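Local coordinates for protein putative isochorismatase (Streptomyces avermitilis, PDB 3KL2) that is of undetermined function but belongs to the isochorismatase-like cysteine hydrolase family and probably acts as a hydrolase, at residues His77-Phe82 with Asp125-Gly130; Tyr33-Thr38 with Ala114-Leu119. All blocks are in the same frame, centred on the assembly; numbering follows the deposited sequence.

Contact 1 of 2, residues His77-Phe82 with Asp125-Gly130; sequences HAPITF and DIVIEG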
loop_
_atom_site.group_PDB
_atom_site.type_symbol
_atom_site.label_atom_id
_atom_site.label_comp_id
_atom_site.label_asym_id
_atom_site.label_seq_id
_atom_site.Cartn_x
_atom_site.Cartn_y
_atom_site.Cartn_z
ATOM N N HIS A 77 2.409 -11.847 -16.579
ATOM C CA HIS A 77 2.256 -10.762 -17.555
ATOM C C HIS A 77 1.490 -9.616 -16.946
ATOM O O HIS A 77 0.466 -9.815 -16.302
ATOM C CB HIS A 77 1.451 -11.233 -18.787
ATOM C CG HIS A 77 2.083 -12.348 -19.572
ATOM N ND1 HIS A 77 3.041 -12.130 -20.540
ATOM C CD2 HIS A 77 1.834 -13.683 -19.580
ATOM C CE1 HIS A 77 3.366 -13.286 -21.096
ATOM N NE2 HIS A 77 2.650 -14.244 -20.532
ATOM N N ALA A 78 1.936 -8.396 -17.222
ATOM C CA ALA A 78 1.352 -7.215 -16.611
ATOM C C ALA A 78 1.013 -6.239 -17.703
ATOM O O ALA A 78 1.748 -5.305 -17.949
ATOM C CB ALA A 78 2.294 -6.609 -15.587
ATOM N N PRO A 79 -0.119 -6.469 -18.387
ATOM C CA PRO A 79 -0.585 -5.574 -19.423
ATOM C C PRO A 79 -1.338 -4.431 -18.812
ATOM O O PRO A 79 -1.880 -4.570 -17.729
ATOM C CB PRO A 79 -1.519 -6.463 -20.253
ATOM C CG PRO A 79 -2.148 -7.356 -19.264
ATOM C CD PRO A 79 -1.034 -7.598 -18.199
ATOM N N ILE A 80 -1.360 -3.293 -19.473
ATOM C CA ILE A 80 -2.179 -2.177 -19.015
ATOM C C ILE A 80 -3.352 -2.049 -20.000
ATOM O O ILE A 80 -3.136 -2.175 -21.211
ATOM C CB ILE A 80 -1.310 -0.906 -18.930
ATOM C CG1 ILE A 80 -2.087 0.272 -18.345
ATOM C CG2 ILE A 80 -0.818 -0.475 -20.277
ATOM C CD1 ILE A 80 -1.344 1.611 -18.480
ATOM N N THR A 81 -4.570 -1.798 -19.518
ATOM C CA THR A 81 -5.744 -1.644 -20.392
ATOM C C THR A 81 -6.688 -0.628 -19.799
ATOM O O THR A 81 -6.649 -0.450 -18.581
ATOM C CB THR A 81 -6.563 -2.945 -20.457
ATOM O OG1 THR A 81 -7.079 -3.193 -19.157
ATOM C CG2 THR A 81 -5.749 -4.122 -20.889
ATOM N N PHE A 82 -7.564 -0.010 -20.604
ATOM C CA PHE A 82 -8.549 0.956 -20.081
ATOM C C PHE A 82 -9.909 0.698 -20.704
ATOM O O PHE A 82 -9.993 0.483 -21.880
ATOM C CB PHE A 82 -8.123 2.449 -20.293
ATOM C CG PHE A 82 -6.751 2.762 -19.714
ATOM C CD1 PHE A 82 -6.624 3.385 -18.485
ATOM C CD2 PHE A 82 -5.597 2.352 -20.370
ATOM C CE1 PHE A 82 -5.377 3.625 -17.922
ATOM C CE2 PHE A 82 -4.334 2.610 -19.814
ATOM C CZ PHE A 82 -4.236 3.245 -18.581
ATOM N N ASP A 125 0.699 -19.649 -17.065
ATOM C CA ASP A 125 1.146 -18.277 -16.935
ATOM C C ASP A 125 0.069 -17.461 -16.216
ATOM O O ASP A 125 -1.133 -17.616 -16.489
ATOM C CB ASP A 125 1.322 -17.648 -18.296
ATOM C CG ASP A 125 2.569 -18.113 -19.022
ATOM O OD1 ASP A 125 3.296 -19.047 -18.574
ATOM O OD2 ASP A 125 2.810 -17.504 -20.094
ATOM N N ILE A 126 0.526 -16.562 -15.341
ATOM C CA ILE A 126 -0.359 -15.688 -14.596
ATOM C C ILE A 126 -0.469 -14.385 -15.363
ATOM O O ILE A 126 0.526 -13.872 -15.861
ATOM C CB ILE A 126 0.202 -15.484 -13.152
ATOM C CG1 ILE A 126 0.091 -16.799 -12.366
ATOM C CG2 ILE A 126 -0.477 -14.332 -12.428
ATOM C CD1 ILE A 126 1.057 -16.894 -11.151
ATOM N N VAL A 127 -1.673 -13.871 -15.502
ATOM C CA VAL A 127 -1.891 -12.580 -16.134
ATOM C C VAL A 127 -2.400 -11.653 -15.029
ATOM O O VAL A 127 -3.525 -11.788 -14.564
ATOM C CB VAL A 127 -2.855 -12.667 -17.368
ATOM C CG1 VAL A 127 -3.200 -11.287 -17.949
ATOM C CG2 VAL A 127 -2.235 -13.537 -18.495
ATOM N N ILE A 128 -1.521 -10.749 -14.589
ATOM C CA ILE A 128 -1.791 -9.755 -13.535
ATOM C C ILE A 128 -2.886 -8.814 -13.971
ATOM O O ILE A 128 -2.867 -8.350 -15.100
ATOM C CB ILE A 128 -0.469 -8.943 -13.262
ATOM C CG1 ILE A 128 0.605 -9.884 -12.696
ATOM C CG2 ILE A 128 -0.694 -7.746 -12.376
ATOM C CD1 ILE A 128 0.146 -10.928 -11.576
ATOM N N GLU A 129 -3.821 -8.513 -13.091
ATOM C CA GLU A 129 -4.964 -7.686 -13.426
ATOM C C GLU A 129 -5.018 -6.395 -12.648
ATOM O O GLU A 129 -4.564 -6.314 -11.510
ATOM C CB GLU A 129 -6.259 -8.416 -13.082
ATOM C CG GLU A 129 -6.463 -9.796 -13.748
ATOM C CD GLU A 129 -7.601 -10.612 -13.073
ATOM O OE1 GLU A 129 -7.793 -11.774 -13.478
ATOM O OE2 GLU A 129 -8.309 -10.110 -12.143
ATOM N N GLY A 130 -5.664 -5.409 -13.229
ATOM C CA GLY A 130 -5.879 -4.163 -12.577
ATOM C C GLY A 130 -5.080 -2.991 -13.170
ATOM O O GLY A 130 -5.504 -1.849 -12.979
HETATM O O HOH W 1 -2.710 -5.589 -15.359
#

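Contact 2 of 2, residues Tyr33-Thr38 with Ala114-Leu119; sequences YQNEFT and AIVDEL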
loop_
_atom_site.group_PDB
_atom_site.type_symbol
_atom_site.label_atom_id
_atom_site.label_comp_id
_atom_site.label_asym_id
_atom_site.label_seq_id
_atom_site.Cartn_x
_atom_site.Cartn_y
_atom_site.Cartn_z
ATOM N N TYR A 33 4.138 -6.025 -22.596
ATOM C CA TYR A 33 4.489 -6.517 -23.897
ATOM C C TYR A 33 3.242 -6.636 -24.764
ATOM O O TYR A 33 2.884 -7.738 -25.162
ATOM C CB TYR A 33 5.185 -7.839 -23.792
ATOM C CG TYR A 33 6.608 -7.778 -23.293
ATOM C CD1 TYR A 33 7.684 -7.835 -24.161
ATOM C CD2 TYR A 33 6.870 -7.697 -21.935
ATOM C CE1 TYR A 33 9.009 -7.834 -23.673
ATOM C CE2 TYR A 33 8.163 -7.665 -21.453
ATOM C CZ TYR A 33 9.221 -7.753 -22.324
ATOM O OH TYR A 33 10.474 -7.741 -21.778
ATOM N N GLN A 34 2.611 -5.487 -25.051
ATOM C CA GLN A 34 1.384 -5.415 -25.794
ATOM C C GLN A 34 1.648 -4.811 -27.163
ATOM O O GLN A 34 2.576 -4.026 -27.313
ATOM C CB GLN A 34 0.345 -4.549 -25.060
ATOM C CG GLN A 34 -0.229 -5.210 -23.785
ATOM C CD GLN A 34 -0.721 -4.209 -22.821
ATOM O OE1 GLN A 34 0.063 -3.689 -22.022
ATOM N NE2 GLN A 34 -1.997 -3.846 -22.932
ATOM N N ASN A 35 0.795 -5.145 -28.136
ATOM C CA ASN A 35 0.943 -4.690 -29.493
ATOM C C ASN A 35 1.186 -3.195 -29.538
ATOM O O ASN A 35 2.060 -2.743 -30.275
ATOM C CB ASN A 35 -0.273 -5.063 -30.373
ATOM C CG ASN A 35 -0.370 -6.555 -30.641
ATOM O OD1 ASN A 35 0.619 -7.185 -31.026
ATOM N ND2 ASN A 35 -1.567 -7.143 -30.407
ATOM N N GLU A 36 0.475 -2.447 -28.695
ATOM C CA GLU A 36 0.551 -0.985 -28.712
ATOM C C GLU A 36 1.995 -0.452 -28.707
ATOM O O GLU A 36 2.260 0.618 -29.272
ATOM C CB GLU A 36 -0.264 -0.375 -27.570
ATOM C CG GLU A 36 -0.889 0.946 -27.954
ATOM C CD GLU A 36 -2.165 0.757 -28.742
ATOM O OE1 GLU A 36 -3.216 0.606 -28.072
ATOM O OE2 GLU A 36 -2.122 0.785 -30.012
ATOM N N PHE A 37 2.912 -1.231 -28.125
ATOM C CA PHE A 37 4.345 -0.908 -28.066
ATOM C C PHE A 37 5.179 -1.747 -29.022
ATOM O O PHE A 37 6.064 -1.230 -29.708
ATOM C CB PHE A 37 4.899 -1.206 -26.644
ATOM C CG PHE A 37 4.650 -0.138 -25.622
ATOM C CD1 PHE A 37 4.947 1.190 -25.876
ATOM C CD2 PHE A 37 4.224 -0.480 -24.359
ATOM C CE1 PHE A 37 4.746 2.198 -24.880
ATOM C CE2 PHE A 37 4.023 0.502 -23.355
ATOM C CZ PHE A 37 4.279 1.823 -23.615
ATOM N N THR A 38 4.928 -3.056 -29.051
ATOM C CA THR A 38 5.823 -4.019 -29.697
ATOM C C THR A 38 5.726 -4.121 -31.211
ATOM O O THR A 38 6.673 -4.565 -31.849
ATOM C CB THR A 38 5.497 -5.439 -29.211
ATOM O OG1 THR A 38 4.101 -5.654 -29.425
ATOM C CG2 THR A 38 5.843 -5.613 -27.730
ATOM N N ALA A 114 -3.785 -6.192 -26.773
ATOM C CA ALA A 114 -3.377 -7.585 -26.645
ATOM C C ALA A 114 -1.897 -7.759 -26.461
ATOM O O ALA A 114 -1.061 -7.023 -27.036
ATOM C CB ALA A 114 -3.786 -8.391 -27.867
ATOM N N ILE A 115 -1.572 -8.802 -25.697
ATOM C CA ILE A 115 -0.210 -9.206 -25.529
ATOM C C ILE A 115 0.294 -9.672 -26.867
ATOM O O ILE A 115 -0.465 -10.204 -27.674
ATOM C CB ILE A 115 -0.052 -10.300 -24.493
ATOM C CG1 ILE A 115 -0.373 -9.724 -23.107
ATOM C CG2 ILE A 115 1.377 -10.822 -24.534
ATOM C CD1 ILE A 115 -0.506 -10.757 -22.003
ATOM N N VAL A 116 1.577 -9.450 -27.119
ATOM C CA VAL A 116 2.177 -9.761 -28.405
ATOM C C VAL A 116 2.226 -11.297 -28.628
ATOM O O VAL A 116 2.500 -12.058 -27.695
ATOM C CB VAL A 116 3.568 -9.076 -28.519
ATOM C CG1 VAL A 116 4.539 -9.641 -27.491
ATOM C CG2 VAL A 116 4.143 -9.170 -29.957
ATOM N N ASP A 117 1.963 -11.741 -29.863
ATOM C CA ASP A 117 1.805 -13.171 -30.142
ATOM C C ASP A 117 3.020 -13.982 -29.694
ATOM O O ASP A 117 2.895 -15.054 -29.105
ATOM C CB ASP A 117 1.533 -13.414 -31.629
ATOM C CG ASP A 117 0.233 -12.794 -32.094
ATOM O OD1 ASP A 117 -0.726 -12.703 -31.279
ATOM O OD2 ASP A 117 0.178 -12.378 -33.283
ATOM N N GLU A 118 4.192 -13.428 -29.953
ATOM C CA GLU A 118 5.471 -14.045 -29.606
ATOM C C GLU A 118 5.556 -14.384 -28.099
ATOM O O GLU A 118 6.316 -15.249 -27.690
ATOM C CB GLU A 118 6.597 -13.064 -29.978
ATOM C CG GLU A 118 6.925 -12.946 -31.496
ATOM C CD GLU A 118 5.710 -12.565 -32.406
ATOM O OE1 GLU A 118 4.811 -11.778 -31.980
ATOM O OE2 GLU A 118 5.667 -13.066 -33.566
ATOM N N LEU A 119 4.789 -13.668 -27.279
ATOM C CA LEU A 119 4.789 -13.861 -25.843
ATOM C C LEU A 119 3.372 -14.115 -25.334
ATOM O O LEU A 119 3.044 -13.757 -24.225
ATOM C CB LEU A 119 5.407 -12.614 -25.164
ATOM C CG LEU A 119 6.931 -12.558 -25.349
ATOM C CD1 LEU A 119 7.527 -11.135 -25.215
ATOM C CD2 LEU A 119 7.576 -13.522 -24.364
HETATM O O HOH W 2 1.458 -9.627 -31.783
#

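Contact 1 of 2, residues His77-Phe82 with Asp125-Gly130
His-77 meets the strand 126-127 through its backbone and its ring alike. Its N donates to Ile-126 O at 2.9 Å, and its O accepts from Ile-128 N at 2.8 Å, so one residue of 75-78 bridges the flanks of Val-127 in the manner of parallel strands. The imidazole and Val-127 stand on the same face of the sheet. With CG beside the backbone N and anti to the carbonyl carbon (chi1 -62°), the ring edge comes up to Asp-125, where His-77 NE2 donates to Asp-125 OD2 at a long 3.3 Å. OD2 lies near the ring plane but is approached on its anti side and well out of the carboxylate plane, by 35°; ring and carboxylate are turned 50° apart. The same oxygen also takes a salt bridge from Arg-69 and a hydrogen bond from Val-122 N, so several donors share it. A leucine here offers no N-H, and would probably leave Asp-125 OD2 without its ring donor, weakening the side-chain tie beside the backbone bridge.

Beyond the bridge the chains part: Ala-78 CB still touches Ile-128 CB at 4.3 Å, and farther on a water donates to both Pro-79 O (2.7 Å) and Ile-128 O (2.8 Å), linking the diverging chains. Strand 126-127 is the outermost on this side of the chain's parallel sheet; 75-78 separates it from 26-31, while helix 142-149 packs on Ile-126 and Ile-128.

Contact 2 of 2, residues Tyr33-Thr38 with Ala114-Leu119
The phenol ring of Tyr-33 meets Leu-119 obliquely, its CD1 lying 3.5 Å from Leu-119 CD1, while its OH shares a hydrogen bond with Thr-61 OG1 on helix 57-71. Tyr-33 belongs to the loop that follows strand 26-31 of this parallel alpha/beta sheet fold. The second flat group, the carboxamide of Asn-35, lies beside Ala-114: ND2 is 3.6 Å from Ala-114 CB but gives its hydrogen bond to Trp-111 O, whereas OD1 accepts from Ser-39 and from a water that in turn accepts from Asp-117 N.

Between these groups the two chains form a single backbone bridge, centred on Gln-34 and Ile-115, just where the loop turns into helix 35-38. Val-116 N donates to Tyr-33 O at 2.9 Å, and Asn-35 N donates to Ala-114 O, also at 2.9 Å. Gln-34, the N-cap residue, thus has its neighbours on both sides tied to segment 114-119 of the long connection from helix 96-103 to strand 126-127. Its own O receives Phe-37 N and Thr-38 N from opposite faces of its plane, closing the first turn, and its NE2 reaches out to Ile-80 O and Ala-113 O.

Val-116 fills the angle between loop and helix. CG1 sits between its backbone N and carbonyl carbon (chi1 65°), which brings it to 3.4 Å from Tyr-33 O and sends the other branch to the helix, where CG2 lies 3.6 Å from Thr-38 OG1.

Overall arrangement
Both contacts pair backbone with backbone through two hydrogen bonds, yet their settings differ. Contact 1 is a parallel bridge at one margin of the chain's sheet, only partly buried, with a second subunit reaching Glu-129 through Lys-108 and Arg-132 of that chain. Contact 2 is buried within one chain and fastens a helix start to a long connection by a bridge outside the sheet; it follows strand 26-31, the neighbour of strand 75-78 in contact 1. Charge and a histidine mark the first; amides, aliphatic branches and a tyrosine ring mark the second. Their centres lie about 12 Å apart and they touch directly: Pro-79 CA packs on Gln-34 OE1 at 3.3 Å, and Ile-115 CD1 on His-77 CB at 3.8 Å.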